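Local coordinates for protein D-hydantoinase (Ralstonia pickettii, PDB 1NFG) that probably hydrolyses the cyclic amide bond of D-hydantoin derivatives stereospecifically, using two zinc ions, at residues P338-G350 / W393-H407. Sequence-based numbering, arbitrary orientation.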
loop_
_atom_site.group_PDB
_atom_site.type_symbol
_atom_site.label_atom_id
_atom_site.label_comp_id
_atom_site.label_asym_id
_atom_site.label_seq_id
_atom_site.Cartn_x
_atom_site.Cartn_y
_atom_site.Cartn_z
ATOM N N PRO A 338 -4.565 18.973 -29.418
ATOM C CA PRO A 338 -5.188 18.123 -30.433
ATOM C C PRO A 338 -4.583 16.722 -30.519
ATOM O O PRO A 338 -3.431 16.507 -30.139
ATOM C CB PRO A 338 -4.957 18.916 -31.711
ATOM C CG PRO A 338 -3.568 19.445 -31.490
ATOM C CD PRO A 338 -3.612 19.915 -30.037
ATOM N N GLY A 339 -5.363 15.775 -31.031
ATOM C CA GLY A 339 -4.865 14.421 -31.174
ATOM C C GLY A 339 -5.853 13.372 -31.656
ATOM O O GLY A 339 -5.495 12.203 -31.733
ATOM N N VAL A 340 -7.079 13.760 -31.992
ATOM C CA VAL A 340 -8.065 12.775 -32.438
ATOM C C VAL A 340 -7.582 11.976 -33.646
ATOM O O VAL A 340 -7.918 10.799 -33.793
ATOM C CB VAL A 340 -9.435 13.433 -32.780
ATOM C CG1 VAL A 340 -9.353 14.177 -34.106
ATOM C CG2 VAL A 340 -10.527 12.374 -32.812
ATOM N N GLU A 341 -6.779 12.604 -34.500
ATOM C CA GLU A 341 -6.284 11.927 -35.692
ATOM C C GLU A 341 -5.091 11.016 -35.432
ATOM O O GLU A 341 -5.025 9.909 -35.961
ATOM C CB GLU A 341 -5.896 12.940 -36.774
ATOM C CG GLU A 341 -5.752 12.299 -38.157
ATOM C CD GLU A 341 -5.371 13.284 -39.244
ATOM O OE1 GLU A 341 -5.932 14.401 -39.275
ATOM O OE2 GLU A 341 -4.511 12.934 -40.081
ATOM N N GLU A 342 -4.157 11.485 -34.614
ATOM C CA GLU A 342 -2.953 10.727 -34.309
ATOM C C GLU A 342 -3.131 9.576 -33.325
ATOM O O GLU A 342 -2.292 8.673 -33.276
ATOM C CB GLU A 342 -1.869 11.668 -33.774
ATOM C CG GLU A 342 -1.522 12.816 -34.707
ATOM C CD GLU A 342 -2.335 14.076 -34.445
ATOM O OE1 GLU A 342 -3.545 13.974 -34.144
ATOM O OE2 GLU A 342 -1.759 15.179 -34.557
ATOM N N ARG A 343 -4.226 9.590 -32.566
ATOM C CA ARG A 343 -4.459 8.565 -31.551
ATOM C C ARG A 343 -4.038 7.140 -31.904
ATOM O O ARG A 343 -3.138 6.593 -31.271
ATOM C CB ARG A 343 -5.925 8.557 -31.093
ATOM C CG ARG A 343 -6.153 7.643 -29.877
ATOM C CD ARG A 343 -7.597 7.616 -29.389
ATOM N NE ARG A 343 -8.523 7.160 -30.421
ATOM C CZ ARG A 343 -9.361 6.140 -30.278
ATOM N NH1 ARG A 343 -9.392 5.462 -29.138
ATOM N NH2 ARG A 343 -10.170 5.796 -31.273
ATOM N N LEU A 344 -4.671 6.536 -32.905
ATOM C CA LEU A 344 -4.337 5.162 -33.273
ATOM C C LEU A 344 -2.869 4.938 -33.612
ATOM O O LEU A 344 -2.237 4.041 -33.054
ATOM C CB LEU A 344 -5.203 4.672 -34.441
ATOM C CG LEU A 344 -6.709 4.464 -34.248
ATOM C CD1 LEU A 344 -7.113 3.187 -34.936
ATOM C CD2 LEU A 344 -7.069 4.382 -32.789
ATOM N N MET A 345 -2.318 5.733 -34.519
ATOM C CA MET A 345 -0.920 5.551 -34.884
ATOM C C MET A 345 -0.013 5.581 -33.667
ATOM O O MET A 345 0.850 4.718 -33.507
ATOM C CB MET A 345 -0.468 6.616 -35.882
ATOM C CG MET A 345 -0.991 6.403 -37.297
ATOM S SD MET A 345 -0.342 7.633 -38.446
ATOM C CE MET A 345 -1.324 9.071 -37.969
ATOM N N MET A 346 -0.217 6.573 -32.806
ATOM C CA MET A 346 0.583 6.722 -31.598
ATOM C C MET A 346 0.449 5.528 -30.649
ATOM O O MET A 346 1.445 5.010 -30.150
ATOM C CB MET A 346 0.191 8.013 -30.879
ATOM C CG MET A 346 0.590 9.265 -31.629
ATOM S SD MET A 346 2.382 9.384 -31.827
ATOM C CE MET A 346 2.543 8.726 -33.371
ATOM N N VAL A 347 -0.776 5.088 -30.397
ATOM C CA VAL A 347 -0.982 3.951 -29.517
ATOM C C VAL A 347 -0.391 2.702 -30.163
ATOM O O VAL A 347 0.194 1.857 -29.479
ATOM C CB VAL A 347 -2.485 3.723 -29.237
ATOM C CG1 VAL A 347 -2.695 2.393 -28.520
ATOM C CG2 VAL A 347 -3.036 4.874 -28.398
ATOM N N TYR A 348 -0.535 2.600 -31.485
ATOM C CA TYR A 348 -0.023 1.455 -32.232
ATOM C C TYR A 348 1.494 1.305 -32.105
ATOM O O TYR A 348 2.020 0.191 -32.168
ATOM C CB TYR A 348 -0.392 1.565 -33.717
ATOM C CG TYR A 348 0.057 0.367 -34.539
ATOM C CD1 TYR A 348 -0.643 -0.842 -34.487
ATOM C CD2 TYR A 348 1.220 0.422 -35.311
ATOM C CE1 TYR A 348 -0.193 -1.969 -35.175
ATOM C CE2 TYR A 348 1.678 -0.695 -35.998
ATOM C CZ TYR A 348 0.969 -1.887 -35.923
ATOM O OH TYR A 348 1.442 -3.003 -36.566
ATOM N N GLN A 349 2.205 2.413 -31.935
ATOM C CA GLN A 349 3.653 2.323 -31.806
ATOM C C GLN A 349 4.002 1.472 -30.588
ATOM O O GLN A 349 5.094 0.920 -30.494
ATOM C CB GLN A 349 4.271 3.719 -31.673
ATOM C CG GLN A 349 3.971 4.623 -32.852
ATOM C CD GLN A 349 4.292 3.962 -34.182
ATOM O OE1 GLN A 349 5.456 3.722 -34.506
ATOM N NE2 GLN A 349 3.252 3.656 -34.956
ATOM N N GLY A 350 3.058 1.366 -29.662
ATOM C CA GLY A 350 3.288 0.580 -28.468
ATOM C C GLY A 350 3.362 -0.901 -28.776
ATOM O O GLY A 350 4.010 -1.661 -28.052
ATOM N N TRP A 393 -5.004 -1.221 -42.082
ATOM C CA TRP A 393 -3.708 -0.794 -41.572
ATOM C C TRP A 393 -2.503 -1.400 -42.285
ATOM O O TRP A 393 -2.459 -2.600 -42.554
ATOM C CB TRP A 393 -3.660 -1.129 -40.077
ATOM C CG TRP A 393 -2.724 -0.292 -39.256
ATOM C CD1 TRP A 393 -1.382 -0.488 -39.074
ATOM C CD2 TRP A 393 -3.062 0.883 -38.509
ATOM N NE1 TRP A 393 -0.866 0.492 -38.259
ATOM C CE2 TRP A 393 -1.876 1.346 -37.899
ATOM C CE3 TRP A 393 -4.255 1.589 -38.295
ATOM C CZ2 TRP A 393 -1.848 2.489 -37.089
ATOM C CZ3 TRP A 393 -4.225 2.722 -37.491
ATOM C CH2 TRP A 393 -3.029 3.159 -36.897
ATOM N N ASP A 394 -1.528 -0.552 -42.593
ATOM C CA ASP A 394 -0.295 -0.986 -43.244
ATOM C C ASP A 394 0.764 -0.979 -42.148
ATOM O O ASP A 394 1.328 0.068 -41.832
ATOM C CB ASP A 394 0.118 -0.002 -44.339
ATOM C CG ASP A 394 1.332 -0.476 -45.120
ATOM O OD1 ASP A 394 2.191 -1.176 -44.539
ATOM O OD2 ASP A 394 1.428 -0.135 -46.319
ATOM N N PRO A 395 1.049 -2.147 -41.556
ATOM C CA PRO A 395 2.045 -2.248 -40.485
ATOM C C PRO A 395 3.476 -1.861 -40.846
ATOM O O PRO A 395 4.263 -1.528 -39.964
ATOM C CB PRO A 395 1.928 -3.707 -40.050
ATOM C CG PRO A 395 1.572 -4.396 -41.322
ATOM C CD PRO A 395 0.524 -3.478 -41.905
ATOM N N GLU A 396 3.818 -1.887 -42.130
ATOM C CA GLU A 396 5.177 -1.551 -42.546
ATOM C C GLU A 396 5.374 -0.098 -42.940
ATOM O O GLU A 396 6.498 0.407 -42.942
ATOM C CB GLU A 396 5.615 -2.437 -43.713
ATOM C CG GLU A 396 5.620 -3.916 -43.398
ATOM C CD GLU A 396 6.262 -4.223 -42.057
ATOM O OE1 GLU A 396 7.390 -3.736 -41.801
ATOM O OE2 GLU A 396 5.633 -4.958 -41.261
ATOM N N ALA A 397 4.285 0.575 -43.281
ATOM C CA ALA A 397 4.368 1.969 -43.688
ATOM C C ALA A 397 5.022 2.857 -42.626
ATOM O O ALA A 397 4.604 2.880 -41.465
ATOM C CB ALA A 397 2.978 2.488 -44.023
ATOM N N GLU A 398 6.059 3.580 -43.032
ATOM C CA GLU A 398 6.763 4.489 -42.137
ATOM C C GLU A 398 6.451 5.919 -42.533
ATOM O O GLU A 398 6.263 6.218 -43.708
ATOM C CB GLU A 398 8.265 4.234 -42.191
ATOM C CG GLU A 398 8.700 3.109 -41.273
ATOM C CD GLU A 398 10.083 2.598 -41.591
ATOM O OE1 GLU A 398 11.011 3.424 -41.737
ATOM O OE2 GLU A 398 10.238 1.363 -41.691
ATOM N N MET A 399 6.402 6.808 -41.550
ATOM C CA MET A 399 6.062 8.194 -41.823
ATOM C C MET A 399 6.353 9.107 -40.642
ATOM O O MET A 399 6.378 8.667 -39.493
ATOM C CB MET A 399 4.576 8.260 -42.169
ATOM C CG MET A 399 3.906 9.588 -41.925
ATOM S SD MET A 399 2.138 9.330 -41.697
ATOM C CE MET A 399 1.647 8.981 -43.390
ATOM N N VAL A 400 6.585 10.381 -40.936
ATOM C CA VAL A 400 6.835 11.362 -39.893
ATOM C C VAL A 400 5.568 12.179 -39.749
ATOM O O VAL A 400 5.045 12.698 -40.738
ATOM C CB VAL A 400 7.962 12.322 -40.259
ATOM C CG1 VAL A 400 8.056 13.422 -39.208
ATOM C CG2 VAL A 400 9.270 11.566 -40.365
ATOM N N ILE A 401 5.071 12.303 -38.525
ATOM C CA ILE A 401 3.861 13.074 -38.313
ATOM C C ILE A 401 4.130 14.565 -38.430
ATOM O O ILE A 401 4.910 15.133 -37.668
ATOM C CB ILE A 401 3.231 12.768 -36.946
ATOM C CG1 ILE A 401 2.795 11.302 -36.916
ATOM C CG2 ILE A 401 2.045 13.695 -36.696
ATOM C CD1 ILE A 401 1.958 10.931 -35.728
ATOM N N GLU A 402 3.486 15.188 -39.410
ATOM C CA GLU A 402 3.630 16.617 -39.646
ATOM C C GLU A 402 2.233 17.201 -39.761
ATOM O O GLU A 402 1.377 16.642 -40.449
ATOM C CB GLU A 402 4.397 16.869 -40.941
ATOM C CG GLU A 402 5.645 16.033 -41.087
ATOM C CD GLU A 402 6.277 16.193 -42.450
ATOM O OE1 GLU A 402 7.043 17.161 -42.643
ATOM O OE2 GLU A 402 5.994 15.358 -43.337
ATOM N N GLN A 403 2.004 18.324 -39.084
ATOM C CA GLN A 403 0.700 18.970 -39.108
ATOM C C GLN A 403 0.278 19.312 -40.528
ATOM O O GLN A 403 -0.914 19.313 -40.839
ATOM C CB GLN A 403 0.723 20.235 -38.256
ATOM C CG GLN A 403 -0.624 20.922 -38.120
ATOM C CD GLN A 403 -1.712 19.977 -37.658
ATOM O OE1 GLN A 403 -1.434 18.872 -37.185
ATOM N NE2 GLN A 403 -2.963 20.411 -37.781
ATOM N N THR A 404 1.255 19.597 -41.388
ATOM C CA THR A 404 0.970 19.938 -42.778
ATOM C C THR A 404 0.301 18.773 -43.494
ATOM O O THR A 404 -0.342 18.956 -44.524
ATOM C CB THR A 404 2.253 20.309 -43.554
ATOM O OG1 THR A 404 3.170 19.206 -43.536
ATOM C CG2 THR A 404 2.910 21.528 -42.941
ATOM N N ALA A 405 0.449 17.575 -42.939
ATOM C CA ALA A 405 -0.141 16.384 -43.535
ATOM C C ALA A 405 -1.385 15.916 -42.789
ATOM O O ALA A 405 -2.050 14.971 -43.208
ATOM C CB ALA A 405 0.893 15.266 -43.588
ATOM N N MET A 406 -1.703 16.570 -41.678
ATOM C CA MET A 406 -2.889 16.194 -40.920
ATOM C C MET A 406 -4.134 16.760 -41.601
ATOM O O MET A 406 -4.021 17.535 -42.550
ATOM C CB MET A 406 -2.768 16.673 -39.474
ATOM C CG MET A 406 -1.634 15.983 -38.727
ATOM S SD MET A 406 -1.695 14.170 -38.882
ATOM C CE MET A 406 -2.791 13.776 -37.598
ATOM N N HIS A 407 -5.317 16.391 -41.121
ATOM C CA HIS A 407 -6.542 16.838 -41.780
ATOM C C HIS A 407 -7.562 17.656 -40.984
ATOM O O HIS A 407 -8.753 17.645 -41.310
ATOM C CB HIS A 407 -7.235 15.614 -42.395
ATOM C CG HIS A 407 -6.324 14.769 -43.231
ATOM N ND1 HIS A 407 -5.340 13.971 -42.687
ATOM C CD2 HIS A 407 -6.203 14.649 -44.575
ATOM C CE1 HIS A 407 -4.651 13.400 -43.658
ATOM N NE2 HIS A 407 -5.153 13.795 -44.813
#
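Trp393 and Tyr348 form the apolar centre of this contact. In this amidohydrolase-superfamily TIM-barrel enzyme, helix 343-352 packs on strand 390-400, which pairs with strands 48-58 and 419-429, and on the chain that follows the corner at Pro395 and Glu396. The two side chains overlap head to tail, with Trp393 NE1 over the middle of the phenol face, 3.6 Å from Tyr348 CE2. The tyrosine ring and the indole five-membered ring are inclined at 46°, an oblique aromatic pair with centroids 4.3 Å apart. With CG anti to the backbone nitrogen (chi1 -177°), Tyr348 turns one ring face to the indole NE1 and carries OH on to Pro395 CB; Phe361 meets its ring edge-to-face. Trp393 CH2 lies 3.6 Å from Leu344 CB, an oblique approach, and the edge of the indole meets Met345 N near the ring plane. Met345 CG also touches this end, while Pro424 of strand 419-429 packs on both Met345 and Trp393. Further along, the methyl ends of Met346 and Ile401 meet tip to tip, and Ile401 CD1 also approaches Glu342 CG at 4.1 Å. Glu342 OE2 is hydrogen-bonded to Ser413 OG. At the polar edge, Glu341 stretches out to grip His407 twice. His407 N donates to the syn lone pair of Glu341 OE1 at 2.8 Å, and His407 ND1, with its partner in the imidazole plane, reaches Glu341 OE2 at 2.9 Å from above the carboxylate plane.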